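Local structure of exopolygalacturonase (Yersinia enterocolitica, 2UVF) at residues Y326-M334 and F347-G356; A377-N387 and F398-A409. The protein probably releases galacturonic acid units from the ends of pectin-derived polygalacturonate chains, as a family 28 glycoside hydrolase that binds digalacturonic acid. All blocks are in the same frame, centred on the assembly; numbering follows the deposited sequence.

Interaction 1 (Y326-M334 and F347-G356). With ADA (alpha-D-galactopyranuronic acid), chain C; ADA (alpha-D-galactopyranuronic acid), chain B.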
loop_
_atom_site.group_PDB
_atom_site.type_symbol
_atom_site.label_atom_id
_atom_site.label_comp_id
_atom_site.label_asym_id
_atom_site.label_seq_id
_atom_site.Cartn_x
_atom_site.Cartn_y
_atom_site.Cartn_z
ATOM N N TYR A 326 -5.842 -0.094 -23.484
ATOM C CA TYR A 326 -5.915 -0.873 -22.252
ATOM C C TYR A 326 -4.913 -0.418 -21.168
ATOM O O TYR A 326 -5.278 -0.310 -19.976
ATOM C CB TYR A 326 -5.742 -2.363 -22.585
ATOM C CG TYR A 326 -6.116 -3.297 -21.462
ATOM C CD1 TYR A 326 -7.466 -3.581 -21.173
ATOM C CD2 TYR A 326 -5.118 -3.914 -20.683
ATOM C CE1 TYR A 326 -7.809 -4.468 -20.115
ATOM C CE2 TYR A 326 -5.445 -4.780 -19.635
ATOM C CZ TYR A 326 -6.787 -5.042 -19.355
ATOM O OH TYR A 326 -7.084 -5.896 -18.340
ATOM N N GLY A 327 -3.675 -0.138 -21.577
ATOM C CA GLY A 327 -2.610 0.250 -20.656
ATOM C C GLY A 327 -2.666 1.658 -20.081
ATOM O O GLY A 327 -2.084 1.925 -19.009
ATOM N N GLN A 328 -3.355 2.571 -20.770
ATOM C CA GLN A 328 -3.303 3.986 -20.388
ATOM C C GLN A 328 -4.647 4.668 -20.130
ATOM O O GLN A 328 -4.714 5.656 -19.410
ATOM C CB GLN A 328 -2.492 4.805 -21.428
ATOM C CG GLN A 328 -1.101 4.268 -21.767
ATOM C CD GLN A 328 -0.179 4.129 -20.546
ATOM O OE1 GLN A 328 0.675 3.270 -20.514
ATOM N NE2 GLN A 328 -0.359 4.969 -19.560
ATOM N N ARG A 329 -5.713 4.138 -20.702
ATOM C CA ARG A 329 -6.961 4.891 -20.783
ATOM C C ARG A 329 -8.103 4.432 -19.857
ATOM O O ARG A 329 -9.202 4.980 -19.918
ATOM C CB ARG A 329 -7.430 4.990 -22.248
ATOM C CG ARG A 329 -6.378 5.543 -23.241
ATOM C CD ARG A 329 -6.186 7.029 -23.089
ATOM N NE ARG A 329 -7.483 7.696 -23.082
ATOM C CZ ARG A 329 -7.722 8.868 -22.509
ATOM N NH1 ARG A 329 -6.745 9.529 -21.881
ATOM N NH2 ARG A 329 -8.951 9.383 -22.565
ATOM N N ARG A 330 -7.846 3.465 -18.979
ATOM C CA ARG A 330 -8.831 3.111 -17.922
ATOM C C ARG A 330 -8.617 4.014 -16.714
ATOM O O ARG A 330 -7.479 4.259 -16.334
ATOM C CB ARG A 330 -8.666 1.657 -17.492
ATOM C CG ARG A 330 -8.753 0.667 -18.617
ATOM C CD ARG A 330 -8.571 -0.746 -18.123
ATOM N NE ARG A 330 -7.177 -1.180 -18.130
ATOM C CZ ARG A 330 -6.630 -1.961 -17.198
ATOM N NH1 ARG A 330 -7.348 -2.365 -16.144
ATOM N NH2 ARG A 330 -5.364 -2.319 -17.304
ATOM N N SER A 331 -9.701 4.520 -16.131
ATOM C CA SER A 331 -9.628 5.351 -14.926
ATOM C C SER A 331 -9.254 4.560 -13.659
ATOM O O SER A 331 -9.915 3.582 -13.301
ATOM C CB SER A 331 -10.968 6.060 -14.679
ATOM O OG SER A 331 -11.111 7.263 -15.444
ATOM N N SER A 332 -8.190 4.999 -12.993
ATOM C CA SER A 332 -7.860 4.534 -11.646
ATOM C C SER A 332 -8.914 5.008 -10.658
ATOM O O SER A 332 -9.750 5.871 -10.980
ATOM C CB SER A 332 -6.489 5.056 -11.220
ATOM O OG SER A 332 -5.493 4.359 -11.917
ATOM N N LEU A 333 -8.892 4.455 -9.458
ATOM C CA LEU A 333 -9.903 4.823 -8.480
ATOM C C LEU A 333 -9.642 6.199 -7.850
ATOM O O LEU A 333 -10.557 7.001 -7.681
ATOM C CB LEU A 333 -10.035 3.724 -7.413
ATOM C CG LEU A 333 -11.285 3.855 -6.541
ATOM C CD1 LEU A 333 -12.190 2.621 -6.652
ATOM C CD2 LEU A 333 -10.897 4.183 -5.105
ATOM N N MET A 334 -8.389 6.471 -7.509
ATOM C CA MET A 334 -8.043 7.691 -6.797
ATOM C C MET A 334 -6.650 8.110 -7.209
ATOM O O MET A 334 -5.750 7.294 -7.242
ATOM C CB MET A 334 -8.096 7.478 -5.283
ATOM C CG MET A 334 -8.046 8.762 -4.496
ATOM S SD MET A 334 -8.035 8.561 -2.712
ATOM C CE MET A 334 -9.680 7.912 -2.401
ATOM N N PHE A 347 -12.275 3.674 4.795
ATOM C CA PHE A 347 -13.085 3.367 3.623
ATOM C C PHE A 347 -12.717 2.064 2.961
ATOM O O PHE A 347 -11.594 1.584 3.106
ATOM C CB PHE A 347 -13.197 4.543 2.608
ATOM C CG PHE A 347 -11.885 5.093 2.093
ATOM C CD1 PHE A 347 -11.243 4.505 0.994
ATOM C CD2 PHE A 347 -11.333 6.249 2.644
ATOM C CE1 PHE A 347 -10.054 5.026 0.491
ATOM C CE2 PHE A 347 -10.136 6.785 2.145
ATOM C CZ PHE A 347 -9.499 6.169 1.055
ATOM N N THR A 348 -13.695 1.491 2.260
ATOM C CA THR A 348 -13.519 0.285 1.457
ATOM C C THR A 348 -13.350 0.670 -0.017
ATOM O O THR A 348 -14.021 1.603 -0.514
ATOM C CB THR A 348 -14.706 -0.685 1.695
ATOM O OG1 THR A 348 -14.662 -1.099 3.063
ATOM C CG2 THR A 348 -14.638 -1.933 0.832
ATOM N N VAL A 349 -12.433 -0.016 -0.695
ATOM C CA VAL A 349 -12.179 0.173 -2.124
ATOM C C VAL A 349 -12.626 -1.078 -2.855
ATOM O O VAL A 349 -12.197 -2.204 -2.534
ATOM C CB VAL A 349 -10.668 0.451 -2.449
ATOM C CG1 VAL A 349 -10.413 0.479 -3.987
ATOM C CG2 VAL A 349 -10.242 1.753 -1.892
ATOM N N ARG A 350 -13.475 -0.890 -3.855
ATOM C CA ARG A 350 -13.909 -1.992 -4.686
ATOM C C ARG A 350 -13.747 -1.675 -6.154
ATOM O O ARG A 350 -13.807 -0.529 -6.521
ATOM C CB ARG A 350 -15.361 -2.305 -4.376
ATOM C CG ARG A 350 -15.497 -2.988 -3.025
ATOM C CD ARG A 350 -16.896 -3.360 -2.711
ATOM N NE ARG A 350 -16.894 -4.118 -1.479
ATOM C CZ ARG A 350 -17.975 -4.447 -0.796
ATOM N NH1 ARG A 350 -19.173 -4.092 -1.237
ATOM N NH2 ARG A 350 -17.843 -5.155 0.315
ATOM N N ASN A 351 -13.492 -2.695 -6.971
ATOM C CA ASN A 351 -13.744 -2.637 -8.414
ATOM C C ASN A 351 -13.137 -1.436 -9.203
ATOM O O ASN A 351 -13.880 -0.722 -9.883
ATOM C CB ASN A 351 -15.269 -2.668 -8.631
ATOM C CG ASN A 351 -15.672 -3.249 -9.977
ATOM O OD1 ASN A 351 -16.858 -3.368 -10.272
ATOM N ND2 ASN A 351 -14.701 -3.640 -10.777
ATOM N N PRO A 352 -11.795 -1.232 -9.150
ATOM C CA PRO A 352 -11.256 -0.097 -9.880
ATOM C C PRO A 352 -11.195 -0.456 -11.357
ATOM O O PRO A 352 -10.982 -1.625 -11.690
ATOM C CB PRO A 352 -9.844 0.036 -9.303
ATOM C CG PRO A 352 -9.435 -1.388 -9.021
ATOM C CD PRO A 352 -10.721 -2.030 -8.515
ATOM N N ALA A 353 -11.385 0.519 -12.242
ATOM C CA ALA A 353 -11.211 0.272 -13.676
ATOM C C ALA A 353 -9.737 0.057 -14.054
ATOM O O ALA A 353 -9.437 -0.684 -14.974
ATOM C CB ALA A 353 -11.856 1.405 -14.511
ATOM N N PHE A 354 -8.819 0.668 -13.314
ATOM C CA PHE A 354 -7.379 0.501 -13.544
ATOM C C PHE A 354 -6.735 0.255 -12.157
ATOM O O PHE A 354 -6.938 -0.841 -11.576
ATOM C CB PHE A 354 -6.850 1.717 -14.310
ATOM C CG PHE A 354 -5.412 1.614 -14.797
ATOM C CD1 PHE A 354 -4.886 0.440 -15.291
ATOM C CD2 PHE A 354 -4.600 2.740 -14.775
ATOM C CE1 PHE A 354 -3.556 0.377 -15.757
ATOM C CE2 PHE A 354 -3.263 2.684 -15.234
ATOM C CZ PHE A 354 -2.745 1.501 -15.723
ATOM N N HIS A 355 -6.054 1.257 -11.596
ATOM C CA HIS A 355 -5.382 1.140 -10.292
ATOM C C HIS A 355 -6.339 1.519 -9.170
ATOM O O HIS A 355 -7.389 2.100 -9.417
ATOM C CB HIS A 355 -4.147 2.070 -10.172
ATOM C CG HIS A 355 -3.074 1.858 -11.205
ATOM N ND1 HIS A 355 -2.664 0.612 -11.631
ATOM C CD2 HIS A 355 -2.276 2.745 -11.840
ATOM C CE1 HIS A 355 -1.684 0.740 -12.505
ATOM N NE2 HIS A 355 -1.421 2.027 -12.640
ATOM N N GLY A 356 -5.946 1.215 -7.929
ATOM C CA GLY A 356 -6.722 1.570 -6.730
ATOM C C GLY A 356 -6.393 2.987 -6.316
ATOM O O GLY A 356 -6.790 3.950 -6.989
HETATM C C1 ADA C . 4.050 0.264 -12.805
HETATM C C2 ADA C . 4.336 0.929 -11.443
HETATM C C3 ADA C . 2.990 1.410 -10.867
HETATM C C4 ADA C . 2.314 2.417 -11.849
HETATM C C5 ADA C . 2.112 1.743 -13.224
HETATM C C6 ADA C . 1.479 2.578 -14.372
HETATM O O2 ADA C . 5.015 0.025 -10.549
HETATM O O3 ADA C . 3.164 1.969 -9.568
HETATM O O4 ADA C . 3.087 3.613 -11.988
HETATM O O5 ADA C . 3.365 1.180 -13.720
HETATM O O6B ADA C . 2.070 2.543 -15.474
HETATM O O6A ADA C . 0.424 3.221 -14.151
HETATM C C1 ADA B . 1.863 -4.022 -12.067
HETATM C C2 ADA B . 1.183 -2.640 -12.169
HETATM C C3 ADA B . 1.428 -2.130 -13.608
HETATM C C4 ADA B . 2.913 -1.733 -13.665
HETATM C C5 ADA B . 3.715 -3.030 -13.448
HETATM C C6 ADA B . 5.235 -2.745 -13.413
HETATM O O1 ADA B . 1.411 -4.967 -13.081
HETATM O O2 ADA B . -0.181 -2.668 -11.818
HETATM O O3 ADA B . 0.520 -1.075 -14.011
HETATM O O4 ADA B . 3.189 -0.869 -12.535
HETATM O O5 ADA B . 3.292 -3.757 -12.214
HETATM O O6B ADA B . 5.742 -2.389 -12.318
HETATM O O6A ADA B . 5.885 -2.890 -14.480
HETATM O O HOH W 1 -11.850 3.148 -11.477
#
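Between Tyr326 and Phe354 the guanidinium of Arg330 is covered on both faces. Phe354 CD1 lies 3.4 Å above the centre of one face, and Tyr326 CZ stands over the rim of the other. The Phe354 ring is turned 69° from the guanidinium, so it meets that face with an edge, where Arg330 NH2 lies near the ring plane. One face of Phe354 in turn receives His355 CE1 over its rim, while galacturonate atoms of both units, C6 of chain C and O3 of chain B, lie at the edge of the imidazole.

Edge bonds then set the rotation of the arginine. NE gives a nearly straight bond, 2.8 Å long, to a lone pair of Tyr326 O; NH1 reaches Ala353 O at 2.9 Å, tilted from the guanidinium plane. A bend at chi3 (-90°) turns the group back toward these carbonyls, and Asn378 O and Asn379 OD1 supply further acceptors.

The chain here enters a coil of the parallel beta-helix that defines the family 28 fold: residues 331-333 run into strand 334-339 beside the loop that follows strand 348-350. The backbones join through Leu333 N to His355 O (2.8 Å) and Met334 N to Gly356 O (3.0 Å), and water 1 bridges Ser331 O and Ala353 N. Toward the interior, Leu333 and Val349 run antiparallel alongside each other, with both methyls of the leucine against Val349 CG1, and Met334 CE approaches the Phe347 ring obliquely at CZ (3.9 Å). Ile269 of a neighbouring coil packs against Leu333, Met334 and Phe347.

Ser332 OG accepts a hydrogen bond from the amide of His355 (N to OG 3.2 Å). His355 NE2 donates to O6A of the chain C galacturonate at 2.7 Å and 174°, while ND1 is hydrogen-bonded to Asn379 O.

Interaction 2 (A377-N387 and F398-A409); sequences ANNGDGIEFGN and FDTGDDCINFAA. With NI (nickel (II) ion), chain K; ADA (alpha-D-galactopyranuronic acid), chain B; ADA (alpha-D-galactopyranuronic acid), chain C; SO4 (sulfate ion), chain I.
Gly380 O is gripped by two successive amides of the facing loop, Gly401 N and Asp402 N, each through a weak bond. Gly380 closes a type II turn begun at Ala377 and is itself the centre of an inverse gamma turn. Because Gly401 has no side chain, its CA can lie 3.3 Å from Ala377 O in a CH...O contact. Gly401 O points to a nickel ion, bound at 2.1 Å, which Asp376 and waters 3, 4 and 5 also bind.

Beyond the loops, strands 383-386 and 405-408 run parallel, as adjacent coils of a beta-helix do. Asn406 joins both ways, its N to Ile383 O and its O to Phe385 N (2.8 Å), and Ala408 N donates a hydrogen bond to Phe385 O. Ile383, Phe385, Ile405 and Phe407 share the inward face. There Phe385 and Phe407 lie side by side, planes 18° apart but slid until they scarcely overlap, and Ile405 CG2 meets the edge of Phe385.

Glu384, Asn406 and Ala408 take the other face, beneath the sugar. With CG anti to the backbone N (chi1 -178°), Asn406 brings OD1 to 2.7 Å from O3 of the chain C galacturonate; its ND2 bonds weakly to Asp403 OD2. Asp381, Asp402 and Asp403 probably correspond to the three aspartates gathered in the active sites of family 28 enzymes. Asp403 N donates to Asp402 OD1 (2.8 Å), on the anti side of the carboxylate, and water 2 is 2.7 Å from Asp402 OD2.

So oriented, Asp402 receives O1 of the chain B galacturonate at OD2 and sets OD1 3.1 Å from its C1. Carboxylates gathered at the free anomeric end of the disaccharide are consistent with a product-like complex and with bond cleavage at this point.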
loop_
_atom_site.group_PDB
_atom_site.type_symbol
_atom_site.label_atom_id
_atom_site.label_comp_id
_atom_site.label_asym_id
_atom_site.label_seq_id
_atom_site.Cartn_x
_atom_site.Cartn_y
_atom_site.Cartn_z
ATOM N N ALA A 377 -9.081 -7.529 -10.188
ATOM C CA ALA A 377 -9.107 -6.465 -11.183
ATOM C C ALA A 377 -7.707 -6.210 -11.771
ATOM O O ALA A 377 -6.769 -5.880 -11.031
ATOM C CB ALA A 377 -9.696 -5.209 -10.581
ATOM N N ASN A 378 -7.567 -6.414 -13.084
ATOM C CA ASN A 378 -6.264 -6.264 -13.773
ATOM C C ASN A 378 -5.649 -4.889 -13.525
ATOM O O ASN A 378 -6.279 -3.858 -13.796
ATOM C CB ASN A 378 -6.390 -6.534 -15.274
ATOM C CG ASN A 378 -5.048 -6.911 -15.937
ATOM O OD1 ASN A 378 -4.119 -7.411 -15.295
ATOM N ND2 ASN A 378 -4.956 -6.674 -17.232
ATOM N N ASN A 379 -4.429 -4.909 -12.985
ATOM C CA ASN A 379 -3.668 -3.727 -12.547
ATOM C C ASN A 379 -4.269 -2.997 -11.358
ATOM O O ASN A 379 -3.897 -1.848 -11.070
ATOM C CB ASN A 379 -3.431 -2.756 -13.709
ATOM C CG ASN A 379 -2.879 -3.452 -14.921
ATOM O OD1 ASN A 379 -3.508 -3.433 -15.972
ATOM N ND2 ASN A 379 -1.727 -4.134 -14.768
ATOM N N GLY A 380 -5.180 -3.659 -10.658
ATOM C CA GLY A 380 -5.833 -3.029 -9.525
ATOM C C GLY A 380 -5.002 -3.176 -8.274
ATOM O O GLY A 380 -5.352 -3.980 -7.376
ATOM N N ASP A 381 -3.895 -2.430 -8.209
ATOM C CA ASP A 381 -3.045 -2.471 -7.011
ATOM C C ASP A 381 -3.712 -1.694 -5.891
ATOM O O ASP A 381 -4.569 -0.859 -6.157
ATOM C CB ASP A 381 -1.558 -2.078 -7.244
ATOM C CG ASP A 381 -1.372 -0.957 -8.220
ATOM O OD1 ASP A 381 -2.299 -0.093 -8.315
ATOM O OD2 ASP A 381 -0.281 -0.935 -8.874
ATOM N N GLY A 382 -3.343 -1.997 -4.648
ATOM C CA GLY A 382 -4.016 -1.401 -3.491
ATOM C C GLY A 382 -3.657 0.065 -3.327
ATOM O O GLY A 382 -4.510 0.929 -3.473
ATOM N N ILE A 383 -2.392 0.341 -3.010
ATOM C CA ILE A 383 -1.913 1.711 -2.903
ATOM C C ILE A 383 -0.609 1.844 -3.669
ATOM O O ILE A 383 0.339 1.086 -3.429
ATOM C CB ILE A 383 -1.716 2.180 -1.422
ATOM C CG1 ILE A 383 -2.999 1.981 -0.580
ATOM C CG2 ILE A 383 -1.266 3.662 -1.394
ATOM C CD1 ILE A 383 -2.844 2.168 0.931
ATOM N N GLU A 384 -0.570 2.791 -4.608
ATOM C CA GLU A 384 0.688 3.198 -5.236
ATOM C C GLU A 384 1.265 4.412 -4.534
ATOM O O GLU A 384 0.543 5.374 -4.298
ATOM C CB GLU A 384 0.498 3.541 -6.716
ATOM C CG GLU A 384 0.158 2.372 -7.565
ATOM C CD GLU A 384 0.020 2.733 -9.007
ATOM O OE1 GLU A 384 0.157 3.920 -9.359
ATOM O OE2 GLU A 384 -0.213 1.815 -9.800
ATOM N N PHE A 385 2.557 4.344 -4.195
ATOM C CA PHE A 385 3.315 5.497 -3.742
ATOM C C PHE A 385 4.335 5.848 -4.845
ATOM O O PHE A 385 5.169 5.024 -5.226
ATOM C CB PHE A 385 3.986 5.240 -2.387
ATOM C CG PHE A 385 3.024 5.142 -1.223
ATOM C CD1 PHE A 385 2.288 6.254 -0.809
ATOM C CD2 PHE A 385 2.871 3.935 -0.524
ATOM C CE1 PHE A 385 1.389 6.172 0.268
ATOM C CE2 PHE A 385 1.982 3.841 0.555
ATOM C CZ PHE A 385 1.241 4.967 0.952
ATOM N N GLY A 386 4.225 7.061 -5.388
ATOM C CA GLY A 386 5.041 7.469 -6.532
ATOM C C GLY A 386 5.766 8.784 -6.327
ATOM O O GLY A 386 5.133 9.844 -6.219
ATOM N N ASN A 387 7.093 8.720 -6.274
ATOM C CA ASN A 387 7.934 9.916 -6.046
ATOM C C ASN A 387 7.439 10.733 -4.857
ATOM O O ASN A 387 7.443 11.970 -4.885
ATOM C CB ASN A 387 8.049 10.794 -7.323
ATOM C CG ASN A 387 8.744 10.073 -8.460
ATOM O OD1 ASN A 387 9.951 10.214 -8.647
ATOM N ND2 ASN A 387 7.994 9.254 -9.199
ATOM N N PHE A 398 -5.726 -5.932 2.815
ATOM C CA PHE A 398 -5.425 -5.958 1.356
ATOM C C PHE A 398 -5.873 -7.278 0.740
ATOM O O PHE A 398 -5.438 -8.334 1.168
ATOM C CB PHE A 398 -3.934 -5.749 1.048
ATOM C CG PHE A 398 -3.431 -4.365 1.321
ATOM C CD1 PHE A 398 -3.480 -3.377 0.333
ATOM C CD2 PHE A 398 -2.881 -4.044 2.558
ATOM C CE1 PHE A 398 -3.004 -2.079 0.596
ATOM C CE2 PHE A 398 -2.399 -2.776 2.816
ATOM C CZ PHE A 398 -2.464 -1.791 1.838
ATOM N N ASP A 399 -6.761 -7.192 -0.256
ATOM C CA ASP A 399 -7.115 -8.304 -1.154
ATOM C C ASP A 399 -7.279 -7.642 -2.545
ATOM O O ASP A 399 -8.327 -7.057 -2.866
ATOM C CB ASP A 399 -8.414 -8.992 -0.676
ATOM C CG ASP A 399 -8.629 -10.342 -1.300
ATOM O OD1 ASP A 399 -7.827 -11.254 -1.016
ATOM O OD2 ASP A 399 -9.623 -10.510 -2.059
ATOM N N THR A 400 -6.221 -7.691 -3.347
ATOM C CA THR A 400 -6.080 -6.765 -4.467
ATOM C C THR A 400 -5.873 -7.518 -5.781
ATOM O O THR A 400 -5.461 -8.666 -5.785
ATOM C CB THR A 400 -4.912 -5.763 -4.204
ATOM O OG1 THR A 400 -3.697 -6.488 -4.002
ATOM C CG2 THR A 400 -5.167 -4.904 -2.966
ATOM N N GLY A 401 -6.174 -6.851 -6.891
ATOM C CA GLY A 401 -5.999 -7.421 -8.211
ATOM C C GLY A 401 -4.550 -7.432 -8.638
ATOM O O GLY A 401 -4.180 -8.232 -9.490
ATOM N N ASP A 402 -3.741 -6.559 -8.040
ATOM C CA ASP A 402 -2.307 -6.471 -8.352
ATOM C C ASP A 402 -1.485 -6.326 -7.074
ATOM O O ASP A 402 -1.839 -6.913 -6.033
ATOM C CB ASP A 402 -2.039 -5.303 -9.319
ATOM C CG ASP A 402 -0.875 -5.579 -10.250
ATOM O OD1 ASP A 402 0.277 -5.414 -9.808
ATOM O OD2 ASP A 402 -1.111 -5.973 -11.413
ATOM N N ASP A 403 -0.387 -5.565 -7.133
ATOM C CA ASP A 403 0.497 -5.415 -5.971
ATOM C C ASP A 403 -0.348 -4.808 -4.865
ATOM O O ASP A 403 -1.244 -4.023 -5.152
ATOM C CB ASP A 403 1.678 -4.473 -6.258
ATOM C CG ASP A 403 2.618 -4.997 -7.344
ATOM O OD1 ASP A 403 2.703 -6.247 -7.522
ATOM O OD2 ASP A 403 3.306 -4.162 -7.996
ATOM N N CYS A 404 -0.072 -5.171 -3.616
ATOM C CA CYS A 404 -0.780 -4.589 -2.490
ATOM C C CYS A 404 -0.293 -3.174 -2.213
ATOM O O CYS A 404 -1.082 -2.243 -2.245
ATOM C CB CYS A 404 -0.665 -5.485 -1.248
ATOM S SG CYS A 404 -1.259 -7.201 -1.482
ATOM N N ILE A 405 0.986 -3.025 -1.883
ATOM C CA ILE A 405 1.602 -1.716 -1.757
ATOM C C ILE A 405 2.755 -1.671 -2.755
ATOM O O ILE A 405 3.640 -2.535 -2.751
ATOM C CB ILE A 405 2.081 -1.381 -0.308
ATOM C CG1 ILE A 405 0.914 -1.458 0.680
ATOM C CG2 ILE A 405 2.765 0.010 -0.246
ATOM C CD1 ILE A 405 1.364 -1.580 2.133
ATOM N N ASN A 406 2.693 -0.686 -3.649
ATOM C CA ASN A 406 3.713 -0.529 -4.663
ATOM C C ASN A 406 4.443 0.792 -4.480
ATOM O O ASN A 406 3.826 1.801 -4.146
ATOM C CB ASN A 406 3.069 -0.568 -6.052
ATOM C CG ASN A 406 4.089 -0.467 -7.157
ATOM O OD1 ASN A 406 4.393 0.618 -7.645
ATOM N ND2 ASN A 406 4.642 -1.594 -7.539
ATOM N N PHE A 407 5.753 0.783 -4.699
ATOM C CA PHE A 407 6.548 2.033 -4.687
ATOM C C PHE A 407 7.159 2.279 -6.039
ATOM O O PHE A 407 7.764 1.393 -6.615
ATOM C CB PHE A 407 7.634 2.003 -3.618
ATOM C CG PHE A 407 7.095 1.851 -2.237
ATOM C CD1 PHE A 407 6.595 2.949 -1.553
ATOM C CD2 PHE A 407 7.075 0.594 -1.619
ATOM C CE1 PHE A 407 6.089 2.800 -0.273
ATOM C CE2 PHE A 407 6.572 0.444 -0.342
ATOM C CZ PHE A 407 6.064 1.546 0.333
ATOM N N ALA A 408 6.968 3.482 -6.550
ATOM C CA ALA A 408 7.459 3.846 -7.874
ATOM C C ALA A 408 8.306 5.125 -7.781
ATOM O O ALA A 408 7.999 6.016 -6.992
ATOM C CB ALA A 408 6.297 4.067 -8.811
ATOM N N ALA A 409 9.341 5.219 -8.614
ATOM C CA ALA A 409 10.194 6.411 -8.621
ATOM C C ALA A 409 10.586 6.933 -10.023
ATOM O O ALA A 409 11.533 7.710 -10.166
ATOM C CB ALA A 409 11.402 6.187 -7.757
HETATM NI NI NI K . -4.070 -10.307 -9.618
HETATM C C1 ADA B . 1.863 -4.022 -12.067
HETATM C C2 ADA B . 1.183 -2.640 -12.169
HETATM C C3 ADA B . 1.428 -2.130 -13.608
HETATM C C4 ADA B . 2.913 -1.733 -13.665
HETATM C C5 ADA B . 3.715 -3.030 -13.448
HETATM C C6 ADA B . 5.235 -2.745 -13.413
HETATM O O1 ADA B . 1.411 -4.967 -13.081
HETATM O O2 ADA B . -0.181 -2.668 -11.818
HETATM O O3 ADA B . 0.520 -1.075 -14.011
HETATM O O4 ADA B . 3.189 -0.869 -12.535
HETATM O O5 ADA B . 3.292 -3.757 -12.214
HETATM O O6B ADA B . 5.742 -2.389 -12.318
HETATM O O6A ADA B . 5.885 -2.890 -14.480
HETATM C C1 ADA C . 4.050 0.264 -12.805
HETATM C C2 ADA C . 4.336 0.929 -11.443
HETATM C C3 ADA C . 2.990 1.410 -10.867
HETATM C C4 ADA C . 2.314 2.417 -11.849
HETATM C C5 ADA C . 2.112 1.743 -13.224
HETATM C C6 ADA C . 1.479 2.578 -14.372
HETATM O O2 ADA C . 5.015 0.025 -10.549
HETATM O O3 ADA C . 3.164 1.969 -9.568
HETATM O O4 ADA C . 3.087 3.613 -11.988
HETATM O O5 ADA C . 3.365 1.180 -13.720
HETATM O O6B ADA C . 2.070 2.543 -15.474
HETATM O O6A ADA C . 0.424 3.221 -14.151
HETATM S S SO4 I . -0.559 -7.464 -16.542
HETATM O O1 SO4 I . -1.233 -8.041 -15.380
HETATM O O2 SO4 I . -0.036 -8.559 -17.352
HETATM O O3 SO4 I . -1.508 -6.694 -17.346
HETATM O O4 SO4 I . 0.525 -6.584 -16.096
HETATM O O HOH W 2 -3.159 -7.355 -12.412
HETATM O O HOH W 3 -4.417 -10.558 -7.241
HETATM O O HOH W 4 -4.031 -12.477 -10.005
HETATM O O HOH W 5 -3.950 -10.002 -12.100
#

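Overall arrangement
The two contacts illustrate how a solenoid builds one binding site from successive coils. Along the chain interaction 1 is complete before the first residue of interaction 2, and their centres lie about 10 Å apart. Strands 334-339, 357-360, 383-386 and 405-408 are neighbours in that order within one parallel beta-helix: residues 326-334 and 347-356 lead into the first two, and interaction 2 joins the last two. The sites touch directly, with His355 packed against Asp381 and Glu384, and Tyr326 OH probably hydrogen-bonded to Asn378 ND2. Both reach both galacturonate units, so the earlier coils contribute an aromatic and histidine side and the later ones acidic and amide groups to a single pocket.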